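Long-range contact in uncharacterized protein VP1736 (Vibrio parahaemolyticus, PDB 3LXQ), which is of unknown function but carries a sulfatase-family domain of the alkaline phosphatase superfamily, built round a mixed beta sheet packed against helices: residues Q200-P210 with D222-R233. Sequence-based numbering, arbitrary orientation.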
ATOM      1  N   GLN A 200       9.202 -15.364   9.605  1.00 62.78           N
ATOM      2  CA  GLN A 200       8.561 -16.530   9.020  1.00 62.65           C
ATOM      3  C   GLN A 200       7.982 -16.161   7.656  1.00 59.06           C
ATOM      4  O   GLN A 200       7.492 -15.048   7.466  1.00 57.36           O
ATOM      5  CB  GLN A 200       7.450 -16.999   9.961  1.00 64.44           C
ATOM      6  CG  GLN A 200       6.438 -17.968   9.367  1.00 63.82           C
ATOM      7  CD  GLN A 200       5.269 -18.241  10.300  1.00 66.57           C
ATOM      8  OE1 GLN A 200       4.910 -19.395  10.534  1.00 69.08           O
ATOM      9  NE2 GLN A 200       4.678 -17.179  10.849  1.00 66.18           N
ATOM     10  N   ILE A 201       8.072 -17.081   6.701  1.00 58.67           N
ATOM     11  CA  ILE A 201       7.322 -16.963   5.456  1.00 56.12           C
ATOM     12  C   ILE A 201       6.491 -18.219   5.261  1.00 56.63           C
ATOM     13  O   ILE A 201       7.009 -19.348   5.264  1.00 58.81           O
ATOM     14  CB  ILE A 201       8.211 -16.668   4.218  1.00 55.29           C
ATOM     15  CG1 ILE A 201       8.722 -15.227   4.280  1.00 55.47           C
ATOM     16  CG2 ILE A 201       7.417 -16.867   2.922  1.00 53.67           C
ATOM     17  CD1 ILE A 201       9.664 -14.842   3.165  1.00 55.57           C
ATOM     18  N   VAL A 202       5.192 -17.993   5.125  1.00 54.96           N
ATOM     19  CA  VAL A 202       4.216 -19.037   4.903  1.00 55.14           C
ATOM     20  C   VAL A 202       3.847 -18.950   3.429  1.00 53.20           C
ATOM     21  O   VAL A 202       3.397 -17.908   2.958  1.00 51.21           O
ATOM     22  CB  VAL A 202       2.968 -18.812   5.792  1.00 55.49           C
ATOM     23  CG1 VAL A 202       1.950 -19.931   5.621  1.00 55.82           C
ATOM     24  CG2 VAL A 202       3.374 -18.669   7.262  1.00 58.02           C
ATOM     25  N   GLU A 203       4.065 -20.037   2.696  1.00 54.16           N
ATOM     26  CA  GLU A 203       3.761 -20.056   1.270  1.00 52.97           C
ATOM     27  C   GLU A 203       3.118 -21.379   0.844  1.00 53.75           C
ATOM     28  O   GLU A 203       2.754 -22.187   1.701  1.00 54.98           O
ATOM     29  CB  GLU A 203       5.016 -19.742   0.460  1.00 53.59           C
ATOM     30  CG  GLU A 203       6.085 -20.811   0.508  1.00 56.61           C
ATOM     31  CD  GLU A 203       7.315 -20.411  -0.259  1.00 58.29           C
ATOM     32  OE1 GLU A 203       7.215 -20.259  -1.497  1.00 58.65           O
ATOM     33  OE2 GLU A 203       8.379 -20.241   0.380  1.00 59.72           O
ATOM     34  N   GLU A 204       2.989 -21.600  -0.466  1.00 53.22           N
ATOM     35  CA  GLU A 204       2.237 -22.742  -0.993  1.00 54.19           C
ATOM     36  C   GLU A 204       2.612 -24.093  -0.358  1.00 56.43           C
ATOM     37  O   GLU A 204       1.736 -24.896  -0.034  1.00 56.80           O
ATOM     38  CB  GLU A 204       2.349 -22.819  -2.527  1.00 55.01           C
ATOM     39  CG  GLU A 204       1.275 -23.701  -3.163  1.00 55.80           C
ATOM     40  CD  GLU A 204       1.308 -23.717  -4.690  1.00 59.09           C
ATOM     41  OE1 GLU A 204       2.108 -22.968  -5.301  1.00 59.79           O
ATOM     42  OE2 GLU A 204       0.518 -24.485  -5.279  1.00 59.92           O
ATOM     43  N   LYS A 205       3.911 -24.315  -0.165  1.00 58.02           N
ATOM     44  CA  LYS A 205       4.432 -25.560   0.398  1.00 60.75           C
ATOM     45  C   LYS A 205       3.930 -25.858   1.823  1.00 61.54           C
ATOM     46  O   LYS A 205       4.040 -26.991   2.288  1.00 64.01           O
ATOM     47  CB  LYS A 205       5.967 -25.565   0.348  1.00 62.99           C
ATOM     48  CG  LYS A 205       6.643 -24.485   1.188  1.00 62.37           C
ATOM     49  CD  LYS A 205       8.140 -24.420   0.925  1.00 65.42           C
ATOM     50  CE  LYS A 205       8.844 -23.632   2.021  1.00 66.46           C
ATOM     51  NZ  LYS A 205      10.293 -23.433   1.728  1.00 69.78           N
ATOM     52  N   ASN A 206       3.371 -24.846   2.488  1.00 59.21           N
ATOM     53  CA  ASN A 206       2.881 -24.953   3.869  1.00 60.49           C
ATOM     54  C   ASN A 206       1.365 -25.208   4.011  1.00 59.98           C
ATOM     55  O   ASN A 206       0.868 -25.312   5.133  1.00 61.58           O
ATOM     56  CB  ASN A 206       3.257 -23.693   4.682  1.00 59.86           C
ATOM     57  CG  ASN A 206       4.753 -23.370   4.643  1.00 60.40           C
ATOM     58  OD1 ASN A 206       5.168 -22.366   4.060  1.00 56.86           O
ATOM     59  ND2 ASN A 206       5.563 -24.217   5.271  1.00 64.00           N
ATOM     60  N   TYR A 207       0.635 -25.289   2.898  1.00 58.36           N
ATOM     61  CA  TYR A 207      -0.818 -25.562   2.933  1.00 58.54           C
ATOM     62  C   TYR A 207      -1.150 -27.050   2.821  1.00 61.14           C
ATOM     63  O   TYR A 207      -0.969 -27.671   1.763  1.00 60.81           O
ATOM     64  CB  TYR A 207      -1.555 -24.808   1.827  1.00 55.94           C
ATOM     65  CG  TYR A 207      -1.602 -23.304   1.996  1.00 54.42           C
ATOM     66  CD1 TYR A 207      -2.758 -22.671   2.463  1.00 53.81           C
ATOM     67  CD2 TYR A 207      -0.498 -22.511   1.667  1.00 52.90           C
ATOM     68  CE1 TYR A 207      -2.809 -21.289   2.608  1.00 52.34           C
ATOM     69  CE2 TYR A 207      -0.535 -21.131   1.808  1.00 52.12           C
ATOM     70  CZ  TYR A 207      -1.692 -20.525   2.284  1.00 52.07           C
ATOM     71  OH  TYR A 207      -1.727 -19.159   2.412  1.00 50.38           O
ATOM     72  N   THR A 208      -1.666 -27.609   3.910  1.00 64.07           N
ATOM     73  CA  THR A 208      -1.922 -29.036   3.990  1.00 67.03           C
ATOM     74  C   THR A 208      -3.055 -29.526   3.073  1.00 66.05           C
ATOM     75  O   THR A 208      -2.847 -30.462   2.301  1.00 67.35           O
ATOM     76  CB  THR A 208      -2.151 -29.493   5.450  1.00 71.04           C
ATOM     77  OG1 THR A 208      -3.054 -28.590   6.103  1.00 70.77           O
ATOM     78  CG2 THR A 208      -0.824 -29.527   6.217  1.00 73.80           C
ATOM     79  N   ASN A 209      -4.239 -28.912   3.153  1.00 64.50           N
ATOM     80  CA  ASN A 209      -5.405 -29.424   2.406  1.00 64.10           C
ATOM     81  C   ASN A 209      -6.323 -28.365   1.795  1.00 61.60           C
ATOM     82  O   ASN A 209      -7.471 -28.234   2.215  1.00 62.20           O
ATOM     83  CB  ASN A 209      -6.233 -30.396   3.273  1.00 67.44           C
ATOM     84  CG  ASN A 209      -5.967 -31.860   2.948  1.00 69.11           C
ATOM     85  OD1 ASN A 209      -5.655 -32.224   1.811  1.00 66.91           O
ATOM     86  ND2 ASN A 209      -6.113 -32.711   3.952  1.00 73.03           N
ATOM     87  N   PRO A 210      -5.837 -27.645   0.765  1.00 59.07           N
ATOM     88  CA  PRO A 210      -6.595 -26.521   0.220  1.00 57.36           C
ATOM     89  C   PRO A 210      -7.820 -26.946  -0.584  1.00 58.01           C
ATOM     90  O   PRO A 210      -7.741 -27.873  -1.393  1.00 58.22           O
ATOM     91  CB  PRO A 210      -5.584 -25.810  -0.700  1.00 55.66           C
ATOM     92  CG  PRO A 210      -4.341 -26.707  -0.749  1.00 57.17           C
ATOM     93  CD  PRO A 210      -4.702 -28.014  -0.093  1.00 58.62           C
ATOM     94  N   ASP A 222      -8.637 -20.287   0.969  1.00 47.24           N
ATOM     95  CA  ASP A 222      -7.598 -21.100   1.626  1.00 48.08           C
ATOM     96  C   ASP A 222      -6.520 -20.226   2.257  1.00 46.32           C
ATOM     97  O   ASP A 222      -6.056 -20.499   3.367  1.00 46.75           O
ATOM     98  CB  ASP A 222      -6.979 -22.127   0.667  1.00 49.81           C
ATOM     99  CG  ASP A 222      -8.000 -23.132   0.146  1.00 52.60           C
ATOM    100  OD1 ASP A 222      -8.671 -23.815   0.963  1.00 55.44           O
ATOM    101  OD2 ASP A 222      -8.137 -23.219  -1.092  1.00 53.24           O
ATOM    102  N   LEU A 223      -6.130 -19.168   1.546  1.00 44.10           N
ATOM    103  CA  LEU A 223      -5.202 -18.171   2.084  1.00 42.82           C
ATOM    104  C   LEU A 223      -5.718 -17.595   3.401  1.00 42.60           C
ATOM    105  O   LEU A 223      -4.985 -17.508   4.386  1.00 42.06           O
ATOM    106  CB  LEU A 223      -5.015 -17.020   1.094  1.00 41.30           C
ATOM    107  CG  LEU A 223      -4.142 -15.836   1.527  1.00 40.37           C
ATOM    108  CD1 LEU A 223      -2.662 -16.198   1.546  1.00 39.84           C
ATOM    109  CD2 LEU A 223      -4.390 -14.663   0.596  1.00 39.50           C
ATOM    110  N   TYR A 224      -6.992 -17.224   3.383  1.00 42.64           N
ATOM    111  CA  TYR A 224      -7.642 -16.575   4.504  1.00 43.61           C
ATOM    112  C   TYR A 224      -7.951 -17.526   5.663  1.00 45.84           C
ATOM    113  O   TYR A 224      -7.994 -17.090   6.814  1.00 47.00           O
ATOM    114  CB  TYR A 224      -8.915 -15.866   4.031  1.00 42.86           C
ATOM    115  CG  TYR A 224      -8.712 -14.559   3.270  1.00 41.22           C
ATOM    116  CD1 TYR A 224      -7.775 -13.601   3.687  1.00 40.48           C
ATOM    117  CD2 TYR A 224      -9.503 -14.256   2.163  1.00 40.75           C
ATOM    118  CE1 TYR A 224      -7.623 -12.386   2.995  1.00 38.79           C
ATOM    119  CE2 TYR A 224      -9.360 -13.054   1.470  1.00 38.40           C
ATOM    120  CZ  TYR A 224      -8.428 -12.129   1.885  1.00 38.38           C
ATOM    121  OH  TYR A 224      -8.325 -10.958   1.176  1.00 36.31           O
ATOM    122  N   ASN A 225      -8.175 -18.812   5.374  1.00 47.83           N
ATOM    123  CA  ASN A 225      -8.289 -19.821   6.449  1.00 50.16           C
ATOM    124  C   ASN A 225      -6.927 -19.972   7.132  1.00 50.35           C
ATOM    125  O   ASN A 225      -6.841 -20.087   8.353  1.00 50.76           O
ATOM    126  CB  ASN A 225      -8.751 -21.191   5.928  1.00 52.19           C
ATOM    127  CG  ASN A 225     -10.151 -21.168   5.298  1.00 54.03           C
ATOM    128  OD1 ASN A 225     -10.406 -21.887   4.328  1.00 56.51           O
ATOM    129  ND2 ASN A 225     -11.057 -20.372   5.852  1.00 53.85           N
ATOM    130  N   LYS A 226      -5.869 -19.948   6.320  1.00 49.24           N
ATOM    131  CA  LYS A 226      -4.496 -20.084   6.796  1.00 49.78           C
ATOM    132  C   LYS A 226      -4.110 -18.909   7.669  1.00 49.19           C
ATOM    133  O   LYS A 226      -3.380 -19.067   8.649  1.00 50.58           O
ATOM    134  CB  LYS A 226      -3.519 -20.159   5.615  1.00 48.87           C
ATOM    135  CG  LYS A 226      -2.090 -20.551   6.002  1.00 50.33           C
ATOM    136  CD  LYS A 226      -2.112 -21.903   6.728  1.00 53.84           C
ATOM    137  CE  LYS A 226      -0.770 -22.620   6.713  1.00 55.68           C
ATOM    138  NZ  LYS A 226      -0.812 -23.806   7.643  1.00 55.57           N
ATOM    139  N   ALA A 227      -4.582 -17.727   7.281  1.00 47.37           N
ATOM    140  CA  ALA A 227      -4.307 -16.511   8.018  1.00 46.42           C
ATOM    141  C   ALA A 227      -4.924 -16.653   9.403  1.00 47.59           C
ATOM    142  O   ALA A 227      -4.204 -16.676  10.411  1.00 48.43           O
ATOM    143  CB  ALA A 227      -4.869 -15.314   7.279  1.00 44.68           C
ATOM    144  N   ASP A 228      -6.249 -16.801   9.429  1.00 47.76           N
ATOM    145  CA  ASP A 228      -7.033 -17.061  10.653  1.00 49.22           C
ATOM    146  C   ASP A 228      -6.423 -18.137  11.565  1.00 51.77           C
ATOM    147  O   ASP A 228      -6.512 -18.036  12.797  1.00 53.26           O
ATOM    148  CB  ASP A 228      -8.479 -17.422  10.275  1.00 49.05           C
ATOM    149  CG  ASP A 228      -9.310 -17.887  11.471  1.00 51.22           C
ATOM    150  OD1 ASP A 228      -9.468 -19.115  11.613  1.00 52.19           O
ATOM    151  OD2 ASP A 228      -9.793 -17.039  12.258  1.00 48.68           O
ATOM    152  N   GLU A 229      -5.830 -19.162  10.951  1.00 52.78           N
ATOM    153  CA  GLU A 229      -5.106 -20.238  11.656  1.00 55.43           C
ATOM    154  C   GLU A 229      -3.829 -19.715  12.317  1.00 55.40           C
ATOM    155  O   GLU A 229      -3.536 -20.038  13.469  1.00 57.91           O
ATOM    156  CB  GLU A 229      -4.711 -21.358  10.678  1.00 56.18           C
ATOM    157  CG  GLU A 229      -5.406 -22.697  10.845  1.00 59.07           C
ATOM    158  CD  GLU A 229      -4.640 -23.842  10.181  1.00 60.12           C
ATOM    159  OE1 GLU A 229      -3.995 -23.627   9.125  1.00 59.30           O
ATOM    160  OE2 GLU A 229      -4.674 -24.964  10.726  1.00 64.64           O
ATOM    161  N   GLU A 230      -3.073 -18.922  11.566  1.00 53.03           N
ATOM    162  CA  GLU A 230      -1.785 -18.394  12.000  1.00 52.99           C
ATOM    163  C   GLU A 230      -1.949 -17.337  13.076  1.00 52.77           C
ATOM    164  O   GLU A 230      -1.077 -17.170  13.924  1.00 53.78           O
ATOM    165  CB  GLU A 230      -1.051 -17.768  10.802  1.00 51.19           C
ATOM    166  CG  GLU A 230      -0.263 -18.767   9.969  1.00 52.67           C
ATOM    167  CD  GLU A 230       0.936 -19.324  10.729  1.00 57.19           C
ATOM    168  OE1 GLU A 230       0.830 -20.443  11.275  1.00 61.20           O
ATOM    169  OE2 GLU A 230       1.976 -18.635  10.809  1.00 57.14           O
ATOM    170  N   PHE A 231      -3.056 -16.602  13.003  1.00 51.52           N
ATOM    171  CA  PHE A 231      -3.299 -15.483  13.900  1.00 51.00           C
ATOM    172  C   PHE A 231      -3.803 -16.019  15.225  1.00 53.69           C
ATOM    173  O   PHE A 231      -3.348 -15.583  16.274  1.00 54.62           O
ATOM    174  CB  PHE A 231      -4.312 -14.499  13.309  1.00 48.95           C
ATOM    175  CG  PHE A 231      -3.879 -13.864  12.002  1.00 45.53           C
ATOM    176  CD1 PHE A 231      -2.533 -13.708  11.690  1.00 42.39           C
ATOM    177  CD2 PHE A 231      -4.833 -13.405  11.098  1.00 43.12           C
ATOM    178  CE1 PHE A 231      -2.143 -13.125  10.499  1.00 41.23           C
ATOM    179  CE2 PHE A 231      -4.442 -12.802   9.894  1.00 42.33           C
ATOM    180  CZ  PHE A 231      -3.090 -12.671   9.600  1.00 39.47           C
ATOM    181  N   GLU A 232      -4.735 -16.971  15.174  1.00 55.04           N
ATOM    182  CA  GLU A 232      -5.227 -17.619  16.400  1.00 58.13           C
ATOM    183  C   GLU A 232      -4.129 -18.424  17.087  1.00 60.25           C
ATOM    184  O   GLU A 232      -4.183 -18.656  18.301  1.00 62.73           O
ATOM    185  CB  GLU A 232      -6.446 -18.495  16.122  1.00 58.72           C
ATOM    186  CG  GLU A 232      -7.544 -18.342  17.181  1.00 61.26           C
ATOM    187  CD  GLU A 232      -8.892 -18.009  16.560  1.00 61.06           C
ATOM    188  OE1 GLU A 232      -9.060 -18.173  15.323  1.00 58.39           O
ATOM    189  OE2 GLU A 232      -9.784 -17.567  17.305  1.00 61.77           O
ATOM    190  N   ARG A 233      -3.143 -18.835  16.294  1.00 60.10           N
ATOM    191  CA  ARG A 233      -1.926 -19.469  16.783  1.00 62.53           C
ATOM    192  C   ARG A 233      -1.039 -18.442  17.482  1.00 62.41           C
ATOM    193  O   ARG A 233      -0.738 -18.592  18.670  1.00 64.61           O
ATOM    194  CB  ARG A 233      -1.166 -20.132  15.625  1.00 62.40           C
ATOM    195  CG  ARG A 233       0.021 -21.019  16.034  1.00 66.01           C
ATOM    196  CD  ARG A 233       1.187 -20.188  16.600  1.00 67.30           C
ATOM    197  NE  ARG A 233       2.475 -20.429  15.945  1.00 68.67           N
ATOM    198  CZ  ARG A 233       2.660 -20.521  14.631  1.00 67.33           C
ATOM    199  NH1 ARG A 233       3.876 -20.733  14.155  1.00 68.85           N
ATOM    200  NH2 ARG A 233       1.642 -20.387  13.791  1.00 65.33           N
TER
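Strand 200-202 runs roughly antiparallel, at 148°, to helix 222-233, the axes approaching to 11.8 Å, and the following loop closes on the helix at Pro210 and Asp222. In this alpha/beta sulfatase fold the helix belongs to a beta-alpha-beta crossover from strand 200-202 to strand 241-246, the two flanking strand 175-180 in parallel; loop residues Tyr207 and Pro210 make much of the contact. Tyr207 and Lys226 form its centre: Tyr207 CE1 lies 3.3 Å from Lys226 CB, while Asp222 O sits at the ring edge, near its plane. Tyrosine suits this place because its ring packs against aliphatic carbons while OH, beside Leu223 CD1, bonds to Tyr180 O. Lysine offers a long apolar stem: chi1 (-170°) puts CG beside the ring, and the bend at chi2 turns CE toward CG1 of compact, buried Val202 (4.0 Å) and NZ toward Asn206 O, a weak 3.4 Å bond; NZ also salt-bridges Glu229. Pro210's rigid ring rests CB 3.7 Å from Asp222 OD2, which bonds to Ser219, while OD1 accepts from Gly211 N. Gln200 pairs poorly with Glu230 OE2: NE2 gives it a weak, bent bond of 3.1 Å, but OE1, another acceptor, stands 3.0 Å away, the amide and carboxylate planes 66° apart. Glutamate's second oxygen serves Arg233: OE1 receives NH2 at 2.6 Å, lying in the guanidinium plane but met from above the carboxylate plane.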